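Local coordinates for protein polymerase subunit PA (Dhori virus, PDB 4CGS) that belongs to the viral RNA polymerase, probably binds RNA, and is represented here by its N-terminal domain, which has the fold of orthomyxovirus cap-snatching domains, at residues R5-S13 with F149-S157; Q78-D89 with D92-V101. All blocks are in the same frame, centred on the assembly; numbering follows the deposited sequence.

Contact 1 (R5-S13 with F149-S157)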
loop_
_atom_site.group_PDB
_atom_site.type_symbol
_atom_site.label_atom_id
_atom_site.label_comp_id
_atom_site.label_asym_id
_atom_site.label_seq_id
_atom_site.Cartn_x
_atom_site.Cartn_y
_atom_site.Cartn_z
ATOM N N ARG A 5 -16.844 -9.407 -11.372
ATOM C CA ARG A 5 -16.355 -10.588 -12.035
ATOM C C ARG A 5 -14.842 -10.524 -12.211
ATOM O O ARG A 5 -14.157 -11.515 -12.395
ATOM C CB ARG A 5 -17.078 -10.843 -13.369
ATOM C CG ARG A 5 -16.761 -9.870 -14.488
ATOM C CD ARG A 5 -17.352 -10.367 -15.812
ATOM N NE ARG A 5 -16.473 -11.356 -16.491
ATOM C CZ ARG A 5 -16.588 -12.692 -16.424
ATOM N NH1 ARG A 5 -17.549 -13.276 -15.691
ATOM N NH2 ARG A 5 -15.723 -13.468 -17.082
ATOM N N HIS A 6 -14.343 -9.313 -12.171
ATOM C CA HIS A 6 -12.952 -9.010 -12.415
ATOM C C HIS A 6 -12.064 -9.009 -11.189
ATOM O O HIS A 6 -10.840 -8.867 -11.318
ATOM C CB HIS A 6 -12.800 -7.643 -13.156
ATOM C CG HIS A 6 -13.544 -7.598 -14.475
ATOM N ND1 HIS A 6 -13.253 -8.403 -15.510
ATOM C CD2 HIS A 6 -14.588 -6.779 -14.873
ATOM C CE1 HIS A 6 -14.084 -8.087 -16.555
ATOM N NE2 HIS A 6 -14.893 -7.081 -16.147
ATOM N N LYS A 7 -12.648 -9.152 -9.994
ATOM C CA LYS A 7 -11.831 -9.177 -8.750
ATOM C C LYS A 7 -10.895 -10.349 -8.823
ATOM O O LYS A 7 -11.354 -11.470 -8.971
ATOM C CB LYS A 7 -12.704 -9.348 -7.558
ATOM C CG LYS A 7 -11.925 -9.257 -6.231
ATOM C CD LYS A 7 -12.769 -9.573 -5.017
ATOM C CE LYS A 7 -13.107 -11.030 -4.876
ATOM N NZ LYS A 7 -11.919 -11.907 -4.670
ATOM N N PRO A 8 -9.570 -10.138 -8.650
ATOM C CA PRO A 8 -8.670 -11.255 -8.502
ATOM C C PRO A 8 -9.020 -12.109 -7.264
ATOM O O PRO A 8 -9.503 -11.596 -6.266
ATOM C CB PRO A 8 -7.296 -10.579 -8.375
ATOM C CG PRO A 8 -7.469 -9.238 -8.967
ATOM C CD PRO A 8 -8.855 -8.852 -8.616
ATOM N N LYS A 9 -8.785 -13.407 -7.371
ATOM C CA LYS A 9 -8.984 -14.284 -6.244
ATOM C C LYS A 9 -8.155 -13.827 -5.042
ATOM O O LYS A 9 -8.537 -14.004 -3.921
ATOM C CB LYS A 9 -8.575 -15.715 -6.594
ATOM C CG LYS A 9 -8.951 -16.808 -5.603
ATOM C CD LYS A 9 -8.288 -18.141 -5.969
ATOM C CE LYS A 9 -9.227 -19.346 -5.929
ATOM N NZ LYS A 9 -9.417 -19.786 -4.522
ATOM N N SER A 10 -6.991 -13.260 -5.343
ATOM C CA SER A 10 -6.058 -12.867 -4.307
ATOM C C SER A 10 -6.393 -11.608 -3.541
ATOM O O SER A 10 -5.636 -11.243 -2.592
ATOM C CB SER A 10 -4.640 -12.733 -4.904
ATOM O OG SER A 10 -4.173 -13.872 -5.581
ATOM N N ILE A 11 -7.419 -10.870 -3.989
ATOM C CA ILE A 11 -7.874 -9.681 -3.280
ATOM C C ILE A 11 -9.100 -10.069 -2.505
ATOM O O ILE A 11 -10.024 -10.695 -3.032
ATOM C CB ILE A 11 -8.205 -8.559 -4.262
ATOM C CG1 ILE A 11 -6.978 -8.051 -5.057
ATOM C CG2 ILE A 11 -8.840 -7.358 -3.513
ATOM C CD1 ILE A 11 -5.817 -7.590 -4.185
ATOM N N SER A 12 -9.116 -9.727 -1.232
ATOM C CA SER A 12 -10.336 -10.092 -0.452
ATOM C C SER A 12 -11.608 -9.362 -0.936
ATOM O O SER A 12 -11.553 -8.227 -1.440
ATOM C CB SER A 12 -10.151 -9.814 1.033
ATOM O OG SER A 12 -10.193 -8.413 1.294
ATOM N N SER A 13 -12.759 -9.991 -0.800
ATOM C CA SER A 13 -13.974 -9.386 -1.175
ATOM C C SER A 13 -14.196 -8.082 -0.454
ATOM O O SER A 13 -14.708 -7.141 -1.047
ATOM C CB SER A 13 -15.163 -10.361 -0.952
ATOM O OG SER A 13 -15.043 -11.514 -1.731
ATOM N N PHE A 149 2.141 -11.960 -0.067
ATOM C CA PHE A 149 0.938 -11.466 -0.738
ATOM C C PHE A 149 1.251 -11.027 -2.156
ATOM O O PHE A 149 0.574 -11.438 -3.091
ATOM C CB PHE A 149 0.331 -10.299 0.038
ATOM C CG PHE A 149 -0.667 -9.516 -0.760
ATOM C CD1 PHE A 149 -1.815 -10.139 -1.296
ATOM C CD2 PHE A 149 -0.405 -8.194 -1.108
ATOM C CE1 PHE A 149 -2.683 -9.405 -2.118
ATOM C CE2 PHE A 149 -1.272 -7.507 -1.902
ATOM C CZ PHE A 149 -2.401 -8.090 -2.399
ATOM N N LEU A 150 2.294 -10.233 -2.357
ATOM C CA LEU A 150 2.612 -9.722 -3.706
ATOM C C LEU A 150 2.874 -10.892 -4.653
ATOM O O LEU A 150 2.419 -10.912 -5.782
ATOM C CB LEU A 150 3.853 -8.794 -3.642
ATOM C CG LEU A 150 3.580 -7.426 -2.955
ATOM C CD1 LEU A 150 4.901 -6.740 -2.684
ATOM C CD2 LEU A 150 2.642 -6.549 -3.763
ATOM N N VAL A 151 3.637 -11.883 -4.225
ATOM C CA VAL A 151 3.924 -13.023 -5.062
ATOM C C VAL A 151 2.675 -13.826 -5.358
ATOM O O VAL A 151 2.579 -14.413 -6.484
ATOM C CB VAL A 151 4.991 -13.906 -4.368
ATOM C CG1 VAL A 151 4.904 -15.357 -4.903
ATOM C CG2 VAL A 151 6.363 -13.180 -4.370
ATOM N N THR A 152 1.756 -13.927 -4.450
ATOM C CA THR A 152 0.508 -14.607 -4.700
ATOM C C THR A 152 -0.300 -13.910 -5.802
ATOM O O THR A 152 -0.748 -14.564 -6.787
ATOM C CB THR A 152 -0.353 -14.696 -3.407
ATOM O OG1 THR A 152 0.383 -15.399 -2.424
ATOM C CG2 THR A 152 -1.643 -15.410 -3.644
ATOM N N ILE A 153 -0.516 -12.616 -5.690
ATOM C CA ILE A 153 -1.255 -11.920 -6.732
ATOM C C ILE A 153 -0.502 -11.810 -8.050
ATOM O O ILE A 153 -1.078 -11.958 -9.136
ATOM C CB ILE A 153 -1.781 -10.563 -6.284
ATOM C CG1 ILE A 153 -2.810 -10.019 -7.307
ATOM C CG2 ILE A 153 -0.738 -9.536 -5.866
ATOM C CD1 ILE A 153 -3.815 -9.032 -6.771
ATOM N N TYR A 154 0.816 -11.695 -8.018
ATOM C CA TYR A 154 1.654 -11.716 -9.215
ATOM C C TYR A 154 1.465 -13.048 -9.945
ATOM O O TYR A 154 1.218 -13.075 -11.151
ATOM C CB TYR A 154 3.093 -11.557 -8.814
ATOM C CG TYR A 154 4.082 -11.611 -9.936
ATOM C CD1 TYR A 154 4.209 -10.655 -10.853
ATOM C CD2 TYR A 154 5.011 -12.658 -9.979
ATOM C CE1 TYR A 154 5.207 -10.686 -11.839
ATOM C CE2 TYR A 154 5.934 -12.731 -10.995
ATOM C CZ TYR A 154 6.038 -11.729 -11.932
ATOM O OH TYR A 154 7.013 -11.796 -12.908
ATOM N N ASN A 155 1.620 -14.145 -9.227
ATOM C CA ASN A 155 1.441 -15.465 -9.846
ATOM C C ASN A 155 0.027 -15.709 -10.369
ATOM O O ASN A 155 -0.143 -16.376 -11.385
ATOM C CB ASN A 155 1.966 -16.549 -8.941
ATOM C CG ASN A 155 3.455 -16.602 -8.995
ATOM O OD1 ASN A 155 4.024 -16.625 -10.100
ATOM N ND2 ASN A 155 4.090 -16.635 -7.788
ATOM N N GLU A 156 -0.977 -15.176 -9.712
ATOM C CA GLU A 156 -2.368 -15.243 -10.237
ATOM C C GLU A 156 -2.470 -14.433 -11.528
ATOM O O GLU A 156 -3.072 -14.878 -12.507
ATOM C CB GLU A 156 -3.381 -14.700 -9.212
ATOM C CG GLU A 156 -4.786 -14.742 -9.818
ATOM C CD GLU A 156 -5.853 -14.121 -8.954
ATOM O OE1 GLU A 156 -5.570 -13.667 -7.810
ATOM O OE2 GLU A 156 -7.011 -14.114 -9.446
ATOM N N SER A 157 -1.893 -13.245 -11.559
ATOM C CA SER A 157 -1.995 -12.358 -12.684
ATOM C C SER A 157 -1.311 -12.938 -13.929
ATOM O O SER A 157 -1.769 -12.631 -15.036
ATOM C CB SER A 157 -1.432 -11.018 -12.240
ATOM O OG SER A 157 -2.168 -10.461 -11.114
#

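Contact 2 (Q78-D89 with D92-V101)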
loop_
_atom_site.group_PDB
_atom_site.type_symbol
_atom_site.label_atom_id
_atom_site.label_comp_id
_atom_site.label_asym_id
_atom_site.label_seq_id
_atom_site.Cartn_x
_atom_site.Cartn_y
_atom_site.Cartn_z
ATOM N N GLN A 78 -1.746 12.697 17.259
ATOM C CA GLN A 78 -0.454 12.054 17.480
ATOM C C GLN A 78 0.727 13.000 17.414
ATOM O O GLN A 78 1.863 12.606 17.603
ATOM C CB GLN A 78 -0.170 10.928 16.486
ATOM C CG GLN A 78 -1.198 9.802 16.641
ATOM C CD GLN A 78 -1.053 9.050 17.918
ATOM O OE1 GLN A 78 0.046 9.005 18.488
ATOM N NE2 GLN A 78 -2.103 8.402 18.360
ATOM N N ASN A 79 0.470 14.254 17.075
ATOM C CA ASN A 79 1.538 15.213 16.802
ATOM C C ASN A 79 2.559 14.699 15.792
ATOM O O ASN A 79 3.740 14.858 15.993
ATOM C CB ASN A 79 2.218 15.644 18.122
ATOM C CG ASN A 79 3.060 16.898 17.966
ATOM O OD1 ASN A 79 2.731 17.804 17.143
ATOM N ND2 ASN A 79 4.152 16.980 18.723
ATOM N N LEU A 80 2.020 14.106 14.717
ATOM C CA LEU A 80 2.817 13.648 13.576
ATOM C C LEU A 80 2.301 14.377 12.375
ATOM O O LEU A 80 1.261 14.071 11.816
ATOM C CB LEU A 80 2.691 12.156 13.347
ATOM C CG LEU A 80 3.294 11.292 14.387
ATOM C CD1 LEU A 80 2.753 9.869 14.176
ATOM C CD2 LEU A 80 4.826 11.351 14.393
ATOM N N ILE A 81 2.992 15.490 12.044
ATOM C CA ILE A 81 2.487 16.480 11.081
ATOM C C ILE A 81 3.402 16.482 9.856
ATOM O O ILE A 81 4.639 16.337 9.956
ATOM C CB ILE A 81 2.506 17.895 11.684
ATOM C CG1 ILE A 81 1.908 17.921 13.132
ATOM C CG2 ILE A 81 1.724 18.854 10.741
ATOM C CD1 ILE A 81 0.489 17.395 13.293
ATOM N N PHE A 82 2.806 16.573 8.688
ATOM C CA PHE A 82 3.508 16.467 7.382
ATOM C C PHE A 82 3.011 17.562 6.456
ATOM O O PHE A 82 2.019 18.174 6.720
ATOM C CB PHE A 82 3.209 15.130 6.761
ATOM C CG PHE A 82 3.595 13.961 7.645
ATOM C CD1 PHE A 82 2.710 13.535 8.657
ATOM C CD2 PHE A 82 4.896 13.411 7.614
ATOM C CE1 PHE A 82 3.049 12.531 9.527
ATOM C CE2 PHE A 82 5.156 12.365 8.465
ATOM C CZ PHE A 82 4.249 11.984 9.434
ATOM N N ALA A 83 3.771 17.797 5.389
ATOM C CA ALA A 83 3.502 18.972 4.528
ATOM C C ALA A 83 3.431 18.591 3.068
ATOM O O ALA A 83 3.740 19.390 2.167
ATOM C CB ALA A 83 4.582 20.052 4.797
ATOM N N ARG A 84 3.023 17.365 2.765
ATOM C CA ARG A 84 2.742 16.976 1.417
ATOM C C ARG A 84 1.268 17.198 1.113
ATOM O O ARG A 84 0.435 17.187 2.008
ATOM C CB ARG A 84 3.070 15.496 1.178
ATOM C CG ARG A 84 4.451 15.102 1.575
ATOM C CD ARG A 84 5.582 15.749 0.828
ATOM N NE ARG A 84 6.884 15.226 1.270
ATOM C CZ ARG A 84 8.014 15.501 0.650
ATOM N NH1 ARG A 84 8.027 16.408 -0.344
ATOM N NH2 ARG A 84 9.125 14.904 1.077
ATOM N N PRO A 85 0.888 17.340 -0.175
ATOM C CA PRO A 85 -0.542 17.439 -0.541
ATOM C C PRO A 85 -1.345 16.223 -0.106
ATOM O O PRO A 85 -2.481 16.350 0.286
ATOM C CB PRO A 85 -0.520 17.512 -2.082
ATOM C CG PRO A 85 0.839 18.085 -2.394
ATOM C CD PRO A 85 1.783 17.602 -1.318
ATOM N N ASN A 86 -0.725 15.050 -0.271
ATOM C CA ASN A 86 -1.311 13.746 0.087
ATOM C C ASN A 86 -0.825 13.303 1.485
ATOM O O ASN A 86 0.335 13.433 1.830
ATOM C CB ASN A 86 -0.769 12.693 -0.954
ATOM C CG ASN A 86 0.793 12.760 -1.179
ATOM O OD1 ASN A 86 1.410 13.862 -1.497
ATOM N ND2 ASN A 86 1.428 11.582 -1.131
ATOM N N VAL A 87 -1.762 12.804 2.293
ATOM C CA VAL A 87 -1.445 12.370 3.652
ATOM C C VAL A 87 -0.728 11.013 3.610
ATOM O O VAL A 87 -0.820 10.230 2.681
ATOM C CB VAL A 87 -2.704 12.259 4.578
ATOM C CG1 VAL A 87 -3.493 13.538 4.551
ATOM C CG2 VAL A 87 -3.589 11.091 4.183
ATOM N N PRO A 88 0.151 10.743 4.615
ATOM C CA PRO A 88 0.795 9.415 4.601
ATOM C C PRO A 88 -0.238 8.312 4.636
ATOM O O PRO A 88 -1.272 8.425 5.330
ATOM C CB PRO A 88 1.682 9.451 5.848
ATOM C CG PRO A 88 1.812 10.902 6.194
ATOM C CD PRO A 88 0.613 11.558 5.761
ATOM N N ASP A 89 0.072 7.186 4.004
ATOM C CA ASP A 89 -0.794 6.008 4.020
ATOM C C ASP A 89 -0.929 5.347 5.383
ATOM O O ASP A 89 -1.988 4.848 5.750
ATOM C CB ASP A 89 -0.295 5.007 2.926
ATOM C CG ASP A 89 -0.353 5.595 1.571
ATOM O OD1 ASP A 89 -1.504 6.041 1.192
ATOM O OD2 ASP A 89 0.655 5.589 0.854
ATOM N N ASP A 92 3.341 5.545 11.689
ATOM C CA ASP A 92 4.076 4.583 12.449
ATOM C C ASP A 92 4.313 5.231 13.820
ATOM O O ASP A 92 5.112 6.168 13.938
ATOM C CB ASP A 92 5.388 4.296 11.758
ATOM C CG ASP A 92 6.271 3.337 12.518
ATOM O OD1 ASP A 92 6.071 3.079 13.709
ATOM O OD2 ASP A 92 7.234 2.797 11.884
ATOM N N LEU A 93 3.570 4.780 14.829
ATOM C CA LEU A 93 3.614 5.413 16.140
ATOM C C LEU A 93 4.863 5.016 16.947
ATOM O O LEU A 93 5.231 5.652 17.980
ATOM C CB LEU A 93 2.347 5.083 16.894
ATOM C CG LEU A 93 1.017 5.389 16.185
ATOM C CD1 LEU A 93 -0.181 5.120 17.093
ATOM C CD2 LEU A 93 1.049 6.846 15.716
ATOM N N LYS A 94 5.537 3.964 16.525
ATOM C CA LYS A 94 6.825 3.532 17.188
ATOM C C LYS A 94 7.926 4.419 16.728
ATOM O O LYS A 94 8.631 5.021 17.570
ATOM C CB LYS A 94 7.081 2.067 16.921
ATOM C CG LYS A 94 8.415 1.618 17.432
ATOM C CD LYS A 94 8.686 0.204 16.962
ATOM C CE LYS A 94 10.043 -0.292 17.400
ATOM N NZ LYS A 94 10.259 -1.606 16.770
ATOM N N GLU A 95 8.110 4.498 15.438
ATOM C CA GLU A 95 9.213 5.261 14.833
ATOM C C GLU A 95 8.890 6.758 14.688
ATOM O O GLU A 95 9.810 7.562 14.433
ATOM C CB GLU A 95 9.631 4.639 13.490
ATOM C CG GLU A 95 10.163 3.225 13.633
ATOM C CD GLU A 95 11.366 3.107 14.514
ATOM O OE1 GLU A 95 12.092 4.101 14.619
ATOM O OE2 GLU A 95 11.564 2.013 15.073
ATOM N N ARG A 96 7.612 7.141 14.845
ATOM C CA ARG A 96 7.191 8.540 14.700
ATOM C C ARG A 96 7.472 8.980 13.247
ATOM O O ARG A 96 8.106 10.007 13.023
ATOM C CB ARG A 96 7.862 9.472 15.719
ATOM C CG ARG A 96 7.766 8.979 17.145
ATOM C CD ARG A 96 6.334 9.239 17.655
ATOM N NE ARG A 96 6.026 10.688 17.566
ATOM C CZ ARG A 96 4.831 11.220 17.756
ATOM N NH1 ARG A 96 3.821 10.430 18.001
ATOM N NH2 ARG A 96 4.633 12.549 17.566
ATOM N N LYS A 97 6.926 8.215 12.311
ATOM C CA LYS A 97 7.146 8.460 10.888
ATOM C C LYS A 97 5.788 8.378 10.173
ATOM O O LYS A 97 4.899 7.612 10.625
ATOM C CB LYS A 97 8.050 7.412 10.260
ATOM C CG LYS A 97 9.433 7.187 10.827
ATOM C CD LYS A 97 10.440 8.199 10.412
ATOM C CE LYS A 97 11.781 8.023 11.073
ATOM N NZ LYS A 97 12.662 9.164 10.785
ATOM N N GLY A 98 5.687 9.069 9.047
ATOM C CA GLY A 98 4.623 8.877 8.121
ATOM C C GLY A 98 5.119 7.935 7.041
ATOM O O GLY A 98 6.207 8.149 6.505
ATOM N N VAL A 99 4.330 6.956 6.705
ATOM C CA VAL A 99 4.698 5.929 5.744
ATOM C C VAL A 99 3.855 6.094 4.499
ATOM O O VAL A 99 2.651 6.099 4.557
ATOM C CB VAL A 99 4.536 4.508 6.338
ATOM C CG1 VAL A 99 4.991 3.457 5.311
ATOM C CG2 VAL A 99 5.286 4.363 7.656
ATOM N N TYR A 100 4.517 6.146 3.339
ATOM C CA TYR A 100 3.841 6.191 2.043
ATOM C C TYR A 100 4.159 4.851 1.374
ATOM O O TYR A 100 5.305 4.403 1.443
ATOM C CB TYR A 100 4.334 7.333 1.213
ATOM C CG TYR A 100 4.208 8.720 1.850
ATOM C CD1 TYR A 100 5.190 9.154 2.669
ATOM C CD2 TYR A 100 3.103 9.555 1.616
ATOM C CE1 TYR A 100 5.167 10.394 3.296
ATOM C CE2 TYR A 100 3.048 10.842 2.239
ATOM C CZ TYR A 100 4.110 11.205 3.039
ATOM O OH TYR A 100 4.117 12.464 3.687
ATOM N N VAL A 101 3.167 4.249 0.732
ATOM C CA VAL A 101 3.362 2.957 0.026
ATOM C C VAL A 101 3.190 3.196 -1.461
ATOM O O VAL A 101 2.177 3.781 -1.892
ATOM C CB VAL A 101 2.357 1.949 0.530
ATOM C CG1 VAL A 101 2.447 0.626 -0.240
ATOM C CG2 VAL A 101 2.538 1.684 2.010
HETATM O O HOH W 1 1.391 10.587 20.234
HETATM O O HOH W 2 1.842 14.320 3.903
#

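Contact 1 (R5-S13 with F149-S157)
Ser10 and Glu156 carry most of this contact, each giving up more surface to it than any other residue of its segment. The Glu156 carboxylate, one turn beyond Thr152 on the helix, meets the turn formed by Pro8 to Ile11 and takes three hydrogen bonds. Glu156 OE2 accepts from Lys9 N at 2.8 Å (N-H...O angle 148°) through its syn lone pair, while Ser10 N reaches OE1 of Glu156 at 2.9 Å, also from the syn side. The third donor, Ser10 OG, lies 2.6 Å from Glu156 OE1 on the anti side. OE1 is thus held from both sides and OE2 from one, an arrangement that should restrict rotation of the carboxylate. The reach comes from an extended Glu156 chain with CG opposite the backbone N (chi1 178°). Beside the polar grip, toward Phe149 along the helix, the contact turns apolar: Ser10 CB rests 3.8 Å from Ile153 CB, and Ile153 CD1 meets Ile11 CD1 at 3.6 Å. That same Ile11 methyl approaches the Phe149 ring at its edge, 3.9 Å from CZ, close to where Ser10 O lies near the ring plane. Ile153 also touches Ile40 of helix 31-44, so the apolar layer continues into the neighbouring helix. The turn is braced on its own side by Lys7 NZ, which donates to Pro8 O and Ile11 O; Pro8 O receives Lys7 NZ and Ile11 N from opposite faces of its plane. The motif is a type I beta turn whose two central amides are bridged by one carboxylate, joining the N-terminal loop to the C-terminal end of helix 140-157.

Contact 2 (Q78-D89 with D92-V101)
Arg96 folds its guanidinium against Leu80, whose CD2 sits over the centre of one face, 3.4 Å from Arg96 CZ. Bends at chi2 and chi3 turn the group back so that its edge faces the C-terminal end of helix 68-78, where NH1 and NH2 both donate to Gln78 O, at 3.0 and 2.8 Å. That oxygen lies only 9° out of the guanidinium plane, and both nitrogens lie in its carbonyl plane. Beside this, Gln78 and Leu93 cross at about a right angle.

Tyr100 is held differently. Pro88 lies alongside it and points the same way, with CA 4.0 Å from the ring centroid and 29° off the normal, a CH-pi contact; Arg84 crosses nearly perpendicularly, CG being 3.4 Å from Tyr100 OH. A water links that hydroxyl to Asn86 O, and Glu119 is its protein partner. Next door, Val101 N donates almost straight (174°) to the anti lone pair of Asp89 OD2, at 2.8 Å. Between the two ends, Phe82 CZ approaches Gly98 N.

Pro88-Asp89 leading into the antiparallel strands 90-92 and 97-104 is consistent with the PD-(D/E)XK nuclease fold of the orthomyxovirus cap-snatching domains, with Tyr100 probably at the position where active relatives carry an acidic residue.

In the fold
Both segments of contact 2 fall within the 135 residues that separate those of contact 1. In space the two lie on opposite sides of the chain's centre, each about 14 Å from it, with their centres 28 Å apart. They do not touch, and their nearest atoms stay about 8 Å from each other. Helix 31-44 has a residue at each: Ile40 packs on Ile153 of contact 1, while Lys41 forms a long, weak ion pair with Asp89 of contact 2. Contact 2 includes strand 97-104 and the region that probably corresponds to the nuclease site of related domains, although neither contact includes a metal or ligand. Contact 1 instead joins the loop before helix 13-18 to the C-terminal part of helix 140-157.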